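Viral macrophage inflammatory protein 2 (PDB 2FHT) binds a wide range of chemokine receptors, CXCR4 among them, and thereby blocks infection by several strains of human immunodeficiency virus type 1. Local coordinates at residues 6-18 against 29-41. Numbering follows the deposited sequence.
Sequences HRPDKCCLGYQKR and YPTSQLCSKPGVI
Of the adjacent cysteines that mark a CC chemokine, C11 tethers 6-18 to the connection between strands 25-30 and 39-44, C12 to strand 49-53. C11 SG is joined to C35 SG in a disulfide with chi3 of -85°, just where a type I turn, S32 to C35, ends. C12 is bonded instead to C51, and its SG rests 3.9 Å from both T31 CG2 and I41 CG1. From the other segment, K37 extends its side chain to the backbone that follows C12: bent at chi3 and chi4 (68° and -85°), it brings NZ 2.7 Å from C12 O, approaching from above the carbonyl plane. K37 NZ also lies over a face of the Y15 ring, 3.3 Å from the centroid, a cation-pi contact that CE extends as CH-pi. Two waters fill in the polar links, one joining K10 O to S32 N, the other C12 N to K37 O and T31 OG1. At the end of strand 25-30, K10 NZ makes a weak hydrogen bond (3.4 Å) to Y29 OH. One disulfide thus links the two segments, while one lysine meets a carbonyl and an aromatic face whose negative potential probably stabilises its charge, consistent with holding that backbone and ring together.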
ATOM      1  N   HIS A   6       9.171  16.122 -13.194  1.00 43.59           N
ATOM      2  CA  HIS A   6      10.018  15.330 -12.304  1.00 34.72           C
ATOM      3  C   HIS A   6       9.706  15.560 -10.848  1.00 28.39           C
ATOM      4  O   HIS A   6      10.532  16.050 -10.089  1.00 27.40           O
ATOM      5  CB  HIS A   6      11.497  15.549 -12.596  1.00 31.88           C
ATOM      6  CG  HIS A   6      11.881  15.119 -13.970  1.00 40.09           C
ATOM      7  ND1 HIS A   6      12.326  16.005 -14.926  1.00 41.40           N
ATOM      8  CD2 HIS A   6      11.786  13.917 -14.582  1.00 37.30           C
ATOM      9  CE1 HIS A   6      12.482  15.366 -16.072  1.00 41.28           C
ATOM     10  NE2 HIS A   6      12.160  14.099 -15.890  1.00 41.88           N
ATOM     11  N   ARG A   7       8.468  15.264 -10.491  1.00 20.86           N
ATOM     12  CA  ARG A   7       8.035  15.389  -9.122  1.00 24.16           C
ATOM     13  C   ARG A   7       8.509  14.118  -8.405  1.00 24.13           C
ATOM     14  O   ARG A   7       8.818  13.114  -9.039  1.00 26.68           O
ATOM     15  CB  ARG A   7       6.496  15.502  -9.061  1.00 26.05           C
ATOM     16  N   PRO A   8       8.716  14.194  -7.089  1.00 23.71           N
ATOM     17  CA  PRO A   8       9.152  12.944  -6.457  1.00 21.68           C
ATOM     18  C   PRO A   8       7.986  11.945  -6.412  1.00 23.52           C
ATOM     19  O   PRO A   8       6.821  12.339  -6.561  1.00 23.94           O
ATOM     20  CB  PRO A   8       9.589  13.403  -5.056  1.00 23.51           C
ATOM     21  CG  PRO A   8       8.896  14.734  -4.866  1.00 23.43           C
ATOM     22  CD  PRO A   8       8.978  15.355  -6.224  1.00 22.21           C
ATOM     23  N   ASP A   9       8.293  10.674  -6.186  1.00 19.33           N
ATOM     24  CA  ASP A   9       7.275   9.634  -6.117  1.00 18.22           C
ATOM     25  C   ASP A   9       7.262   9.002  -4.736  1.00 17.45           C
ATOM     26  O   ASP A   9       8.243   9.109  -4.007  1.00 17.84           O
ATOM     27  CB  ASP A   9       7.542   8.558  -7.174  1.00 20.78           C
ATOM     28  CG  ASP A   9       7.145   9.003  -8.596  1.00 26.79           C
ATOM     29  OD1 ASP A   9       5.933   9.179  -8.864  1.00 24.00           O
ATOM     30  OD2 ASP A   9       8.050   9.166  -9.445  1.00 27.41           O
ATOM     31  N   LYS A  10       6.132   8.403  -4.358  1.00 15.29           N
ATOM     32  CA  LYS A  10       6.011   7.718  -3.062  1.00 18.82           C
ATOM     33  C   LYS A  10       6.423   6.265  -3.212  1.00 20.89           C
ATOM     34  O   LYS A  10       5.809   5.532  -3.983  1.00 20.26           O
ATOM     35  CB  LYS A  10       4.576   7.746  -2.539  1.00 21.66           C
ATOM     36  CG  LYS A  10       4.149   9.026  -1.877  1.00 30.36           C
ATOM     37  CD  LYS A  10       2.772   8.864  -1.207  1.00 40.19           C
ATOM     38  CE  LYS A  10       1.594   9.084  -2.166  1.00 46.06           C
ATOM     39  NZ  LYS A  10       1.412   8.010  -3.205  1.00 51.01           N
ATOM     40  N   CYS A  11       7.463   5.854  -2.489  1.00 20.12           N
ATOM     41  CA  CYS A  11       7.946   4.474  -2.535  1.00 19.91           C
ATOM     42  C   CYS A  11       7.996   3.880  -1.141  1.00 19.18           C
ATOM     43  O   CYS A  11       8.113   4.609  -0.162  1.00 20.37           O
ATOM     44  CB  CYS A  11       9.350   4.396  -3.127  1.00 19.78           C
ATOM     45  SG  CYS A  11       9.439   4.809  -4.893  1.00 21.37           S
ATOM     46  N   CYS A  12       7.894   2.556  -1.063  1.00 20.15           N
ATOM     47  CA  CYS A  12       7.953   1.832   0.197  1.00 21.86           C
ATOM     48  C   CYS A  12       9.382   1.355   0.451  1.00 18.24           C
ATOM     49  O   CYS A  12       9.892   0.455  -0.207  1.00 18.37           O
ATOM     50  CB  CYS A  12       6.933   0.682   0.199  1.00 19.65           C
ATOM     51  SG  CYS A  12       5.229   1.335   0.269  1.00 19.09           S
ATOM     52  N   LEU A  13      10.041   2.019   1.383  1.00 15.98           N
ATOM     53  CA  LEU A  13      11.415   1.691   1.717  1.00 18.68           C
ATOM     54  C   LEU A  13      11.481   0.698   2.861  1.00 23.33           C
ATOM     55  O   LEU A  13      12.562   0.327   3.292  1.00 25.70           O
ATOM     56  CB  LEU A  13      12.174   2.969   2.061  1.00 17.77           C
ATOM     57  CG  LEU A  13      12.134   4.039   0.966  1.00 17.79           C
ATOM     58  CD1 LEU A  13      13.007   5.234   1.372  1.00 16.62           C
ATOM     59  CD2 LEU A  13      12.627   3.417  -0.337  1.00 14.69           C
ATOM     60  N   GLY A  14      10.310   0.236   3.292  1.00 24.94           N
ATOM     61  CA  GLY A  14      10.183  -0.716   4.385  1.00 25.93           C
ATOM     62  C   GLY A  14       8.731  -1.172   4.433  1.00 27.25           C
ATOM     63  O   GLY A  14       7.856  -0.544   3.826  1.00 22.93           O
ATOM     64  N   TYR A  15       8.445  -2.230   5.179  1.00 25.51           N
ATOM     65  CA  TYR A  15       7.082  -2.756   5.240  1.00 26.00           C
ATOM     66  C   TYR A  15       6.504  -2.973   6.648  1.00 29.31           C
ATOM     67  O   TYR A  15       7.242  -3.190   7.613  1.00 27.39           O
ATOM     68  CB  TYR A  15       7.045  -4.102   4.527  1.00 20.11           C
ATOM     69  CG  TYR A  15       7.677  -4.139   3.170  1.00 21.55           C
ATOM     70  CD1 TYR A  15       7.161  -3.395   2.123  1.00 21.18           C
ATOM     71  CD2 TYR A  15       8.707  -5.017   2.900  1.00 24.31           C
ATOM     72  CE1 TYR A  15       7.643  -3.536   0.834  1.00 22.50           C
ATOM     73  CE2 TYR A  15       9.201  -5.164   1.620  1.00 25.65           C
ATOM     74  CZ  TYR A  15       8.660  -4.427   0.587  1.00 25.92           C
ATOM     75  OH  TYR A  15       9.131  -4.598  -0.700  1.00 32.04           O
ATOM     76  N   GLN A  16       5.181  -2.887   6.757  1.00 30.60           N
ATOM     77  CA  GLN A  16       4.473  -3.150   8.008  1.00 33.38           C
ATOM     78  C   GLN A  16       4.625  -4.654   8.146  1.00 32.08           C
ATOM     79  O   GLN A  16       4.175  -5.384   7.283  1.00 33.26           O
ATOM     80  CB  GLN A  16       2.991  -2.829   7.840  1.00 39.40           C
ATOM     81  CG  GLN A  16       2.168  -2.978   9.098  1.00 46.80           C
ATOM     82  CD  GLN A  16       2.216  -1.736   9.969  1.00 56.99           C
ATOM     83  OE1 GLN A  16       3.255  -1.076  10.077  1.00 62.84           O
ATOM     84  NE2 GLN A  16       1.085  -1.405  10.597  1.00 62.82           N
ATOM     85  N   LYS A  17       5.260  -5.130   9.211  1.00 38.07           N
ATOM     86  CA  LYS A  17       5.479  -6.572   9.382  1.00 41.10           C
ATOM     87  C   LYS A  17       4.232  -7.377   9.751  1.00 40.92           C
ATOM     88  O   LYS A  17       3.909  -8.386   9.124  1.00 41.45           O
ATOM     89  CB  LYS A  17       6.563  -6.837  10.435  1.00 46.61           C
ATOM     90  CG  LYS A  17       7.498  -5.672  10.732  1.00 53.15           C
ATOM     91  CD  LYS A  17       6.858  -4.682  11.716  1.00 58.28           C
ATOM     92  CE  LYS A  17       7.899  -3.711  12.274  1.00 58.43           C
ATOM     93  NZ  LYS A  17       9.065  -4.435  12.862  1.00 56.05           N
ATOM     94  N   ARG A  18       3.590  -6.964  10.834  1.00 40.07           N
ATOM     95  CA  ARG A  18       2.389  -7.611  11.347  1.00 39.85           C
ATOM     96  C   ARG A  18       1.174  -7.299  10.484  1.00 35.60           C
ATOM     97  O   ARG A  18       0.890  -6.143  10.205  1.00 32.35           O
ATOM     98  CB  ARG A  18       2.139  -7.128  12.784  1.00 47.03           C
ATOM     99  CG  ARG A  18       2.341  -5.602  12.926  1.00 61.81           C
ATOM    100  CD  ARG A  18       2.284  -5.079  14.362  1.00 67.22           C
ATOM    101  NE  ARG A  18       2.564  -3.638  14.447  1.00 68.29           N
ATOM    102  CZ  ARG A  18       1.706  -2.670  14.117  1.00 70.03           C
ATOM    103  NH1 ARG A  18       0.491  -2.959  13.664  1.00 68.12           N
ATOM    104  NH2 ARG A  18       2.057  -1.399  14.266  1.00 73.57           N
ATOM    105  N   TYR A  29      -3.401   1.415  -2.877  1.00 20.61           N
ATOM    106  CA  TYR A  29      -2.933   1.831  -4.189  1.00 21.15           C
ATOM    107  C   TYR A  29      -1.502   1.354  -4.331  1.00 19.32           C
ATOM    108  O   TYR A  29      -0.787   1.236  -3.328  1.00 16.42           O
ATOM    109  CB  TYR A  29      -3.066   3.340  -4.390  1.00 23.46           C
ATOM    110  CG  TYR A  29      -2.380   4.191  -3.362  1.00 30.43           C
ATOM    111  CD1 TYR A  29      -3.054   4.609  -2.214  1.00 37.91           C
ATOM    112  CD2 TYR A  29      -1.084   4.646  -3.566  1.00 31.22           C
ATOM    113  CE1 TYR A  29      -2.453   5.473  -1.294  1.00 40.04           C
ATOM    114  CE2 TYR A  29      -0.478   5.508  -2.665  1.00 38.09           C
ATOM    115  CZ  TYR A  29      -1.163   5.921  -1.531  1.00 41.52           C
ATOM    116  OH  TYR A  29      -0.555   6.795  -0.655  1.00 44.22           O
ATOM    117  N   PRO A  30      -1.110   0.939  -5.553  1.00 18.25           N
ATOM    118  CA  PRO A  30       0.257   0.459  -5.791  1.00 15.98           C
ATOM    119  C   PRO A  30       1.217   1.613  -5.894  1.00 15.15           C
ATOM    120  O   PRO A  30       0.798   2.742  -6.114  1.00 18.10           O
ATOM    121  CB  PRO A  30       0.142  -0.273  -7.131  1.00 14.56           C
ATOM    122  CG  PRO A  30      -0.902   0.499  -7.852  1.00 17.27           C
ATOM    123  CD  PRO A  30      -1.917   0.903  -6.792  1.00 20.34           C
ATOM    124  N   THR A  31       2.480   1.349  -5.599  1.00 18.07           N
ATOM    125  CA  THR A  31       3.518   2.365  -5.744  1.00 20.25           C
ATOM    126  C   THR A  31       4.013   2.242  -7.197  1.00 22.27           C
ATOM    127  O   THR A  31       3.626   1.312  -7.939  1.00 23.21           O
ATOM    128  CB  THR A  31       4.707   2.170  -4.766  1.00 15.33           C
ATOM    129  OG1 THR A  31       5.207   0.842  -4.862  1.00 17.55           O
ATOM    130  CG2 THR A  31       4.287   2.425  -3.361  1.00 17.40           C
ATOM    131  N   SER A  32       4.804   3.211  -7.634  1.00 23.29           N
ATOM    132  CA  SER A  32       5.334   3.192  -8.988  1.00 20.83           C
ATOM    133  C   SER A  32       6.142   1.927  -9.197  1.00 21.84           C
ATOM    134  O   SER A  32       6.839   1.488  -8.293  1.00 21.26           O
ATOM    135  CB  SER A  32       6.224   4.423  -9.200  1.00 23.43           C
ATOM    136  OG  SER A  32       7.011   4.299 -10.375  1.00 27.74           O
ATOM    137  N   GLN A  33       6.054   1.345 -10.393  1.00 24.58           N
ATOM    138  CA  GLN A  33       6.808   0.143 -10.710  1.00 23.34           C
ATOM    139  C   GLN A  33       8.277   0.482 -10.795  1.00 18.58           C
ATOM    140  O   GLN A  33       9.101  -0.401 -10.821  1.00 25.88           O
ATOM    141  CB  GLN A  33       6.345  -0.484 -12.024  1.00 30.69           C
ATOM    142  CG  GLN A  33       4.871  -0.943 -12.064  1.00 40.84           C
ATOM    143  CD  GLN A  33       4.548  -2.185 -11.202  1.00 45.23           C
ATOM    144  OE1 GLN A  33       5.214  -3.220 -11.296  1.00 43.67           O
ATOM    145  NE2 GLN A  33       3.464  -2.099 -10.421  1.00 45.26           N
ATOM    146  N   LEU A  34       8.611   1.769 -10.834  1.00 18.19           N
ATOM    147  CA  LEU A  34      10.019   2.199 -10.873  1.00 19.67           C
ATOM    148  C   LEU A  34      10.664   2.213  -9.472  1.00 19.02           C
ATOM    149  O   LEU A  34      11.879   2.360  -9.338  1.00 20.21           O
ATOM    150  CB  LEU A  34      10.170   3.579 -11.547  1.00 21.70           C
ATOM    151  CG  LEU A  34       9.841   3.711 -13.048  1.00 26.84           C
ATOM    152  CD1 LEU A  34      10.053   5.141 -13.490  1.00 24.95           C
ATOM    153  CD2 LEU A  34      10.692   2.751 -13.900  1.00 25.54           C
ATOM    154  N   CYS A  35       9.850   2.121  -8.421  1.00 20.36           N
ATOM    155  CA  CYS A  35      10.393   2.075  -7.054  1.00 23.82           C
ATOM    156  C   CYS A  35      11.222   0.800  -6.953  1.00 26.92           C
ATOM    157  O   CYS A  35      10.891  -0.215  -7.578  1.00 27.16           O
ATOM    158  CB  CYS A  35       9.287   1.988  -5.991  1.00 20.19           C
ATOM    159  SG  CYS A  35       8.233   3.444  -5.760  1.00 17.36           S
ATOM    160  N   SER A  36      12.255   0.830  -6.120  1.00 31.74           N
ATOM    161  CA  SER A  36      13.118  -0.340  -5.959  1.00 37.50           C
ATOM    162  C   SER A  36      12.359  -1.497  -5.343  1.00 37.19           C
ATOM    163  O   SER A  36      12.298  -2.577  -5.918  1.00 42.19           O
ATOM    164  CB  SER A  36      14.341  -0.004  -5.106  1.00 43.52           C
ATOM    165  OG  SER A  36      15.318  -1.026  -5.212  1.00 54.89           O
ATOM    166  N   LYS A  37      11.778  -1.268  -4.174  1.00 38.25           N
ATOM    167  CA  LYS A  37      11.026  -2.305  -3.489  1.00 43.18           C
ATOM    168  C   LYS A  37       9.601  -2.304  -3.996  1.00 44.97           C
ATOM    169  O   LYS A  37       8.983  -1.262  -4.092  1.00 52.37           O
ATOM    170  CB  LYS A  37      11.041  -2.067  -1.973  1.00 44.39           C
ATOM    171  CG  LYS A  37      12.385  -2.355  -1.319  1.00 48.31           C
ATOM    172  CD  LYS A  37      12.542  -1.783   0.091  1.00 49.00           C
ATOM    173  CE  LYS A  37      11.654  -2.463   1.112  1.00 51.91           C
ATOM    174  NZ  LYS A  37      10.301  -1.848   1.122  1.00 56.01           N
ATOM    175  N   PRO A  38       9.108  -3.458  -4.448  1.00 44.96           N
ATOM    176  CA  PRO A  38       7.731  -3.535  -4.943  1.00 43.39           C
ATOM    177  C   PRO A  38       6.744  -3.472  -3.770  1.00 43.44           C
ATOM    178  O   PRO A  38       6.677  -4.408  -2.951  1.00 48.70           O
ATOM    179  CB  PRO A  38       7.693  -4.912  -5.608  1.00 45.34           C
ATOM    180  CG  PRO A  38       8.691  -5.703  -4.820  1.00 45.88           C
ATOM    181  CD  PRO A  38       9.827  -4.723  -4.668  1.00 45.65           C
ATOM    182  N   GLY A  39       5.923  -2.428  -3.730  1.00 36.16           N
ATOM    183  CA  GLY A  39       4.986  -2.314  -2.628  1.00 29.04           C
ATOM    184  C   GLY A  39       3.607  -1.768  -2.896  1.00 21.76           C
ATOM    185  O   GLY A  39       3.264  -1.391  -4.002  1.00 22.53           O
ATOM    186  N   VAL A  40       2.752  -1.878  -1.893  1.00 18.73           N
ATOM    187  CA  VAL A  40       1.404  -1.338  -1.992  1.00 16.08           C
ATOM    188  C   VAL A  40       1.171  -0.513  -0.744  1.00 14.57           C
ATOM    189  O   VAL A  40       1.748  -0.792   0.304  1.00 16.41           O
ATOM    190  CB  VAL A  40       0.295  -2.429  -2.111  1.00 18.13           C
ATOM    191  CG1 VAL A  40       0.410  -3.205  -3.436  1.00 16.79           C
ATOM    192  CG2 VAL A  40       0.331  -3.349  -0.937  1.00 12.73           C
ATOM    193  N   ILE A  41       0.398   0.550  -0.876  1.00 12.57           N
ATOM    194  CA  ILE A  41       0.085   1.398   0.261  1.00 16.50           C
ATOM    195  C   ILE A  41      -1.381   1.225   0.671  1.00 16.23           C
ATOM    196  O   ILE A  41      -2.282   1.394  -0.152  1.00 18.56           O
ATOM    197  CB  ILE A  41       0.344   2.889  -0.067  1.00 16.59           C
ATOM    198  CG1 ILE A  41       1.825   3.104  -0.414  1.00 17.46           C
ATOM    199  CG2 ILE A  41      -0.090   3.767   1.095  1.00 17.66           C
ATOM    200  CD1 ILE A  41       2.148   4.455  -1.109  1.00 16.11           C
TER
HETATM  201  O   HOH W   1       4.369   5.675  -6.248  1.00 21.48           O
HETATM  202  O   HOH W   2       7.506   0.882  -3.259  1.00 13.82           O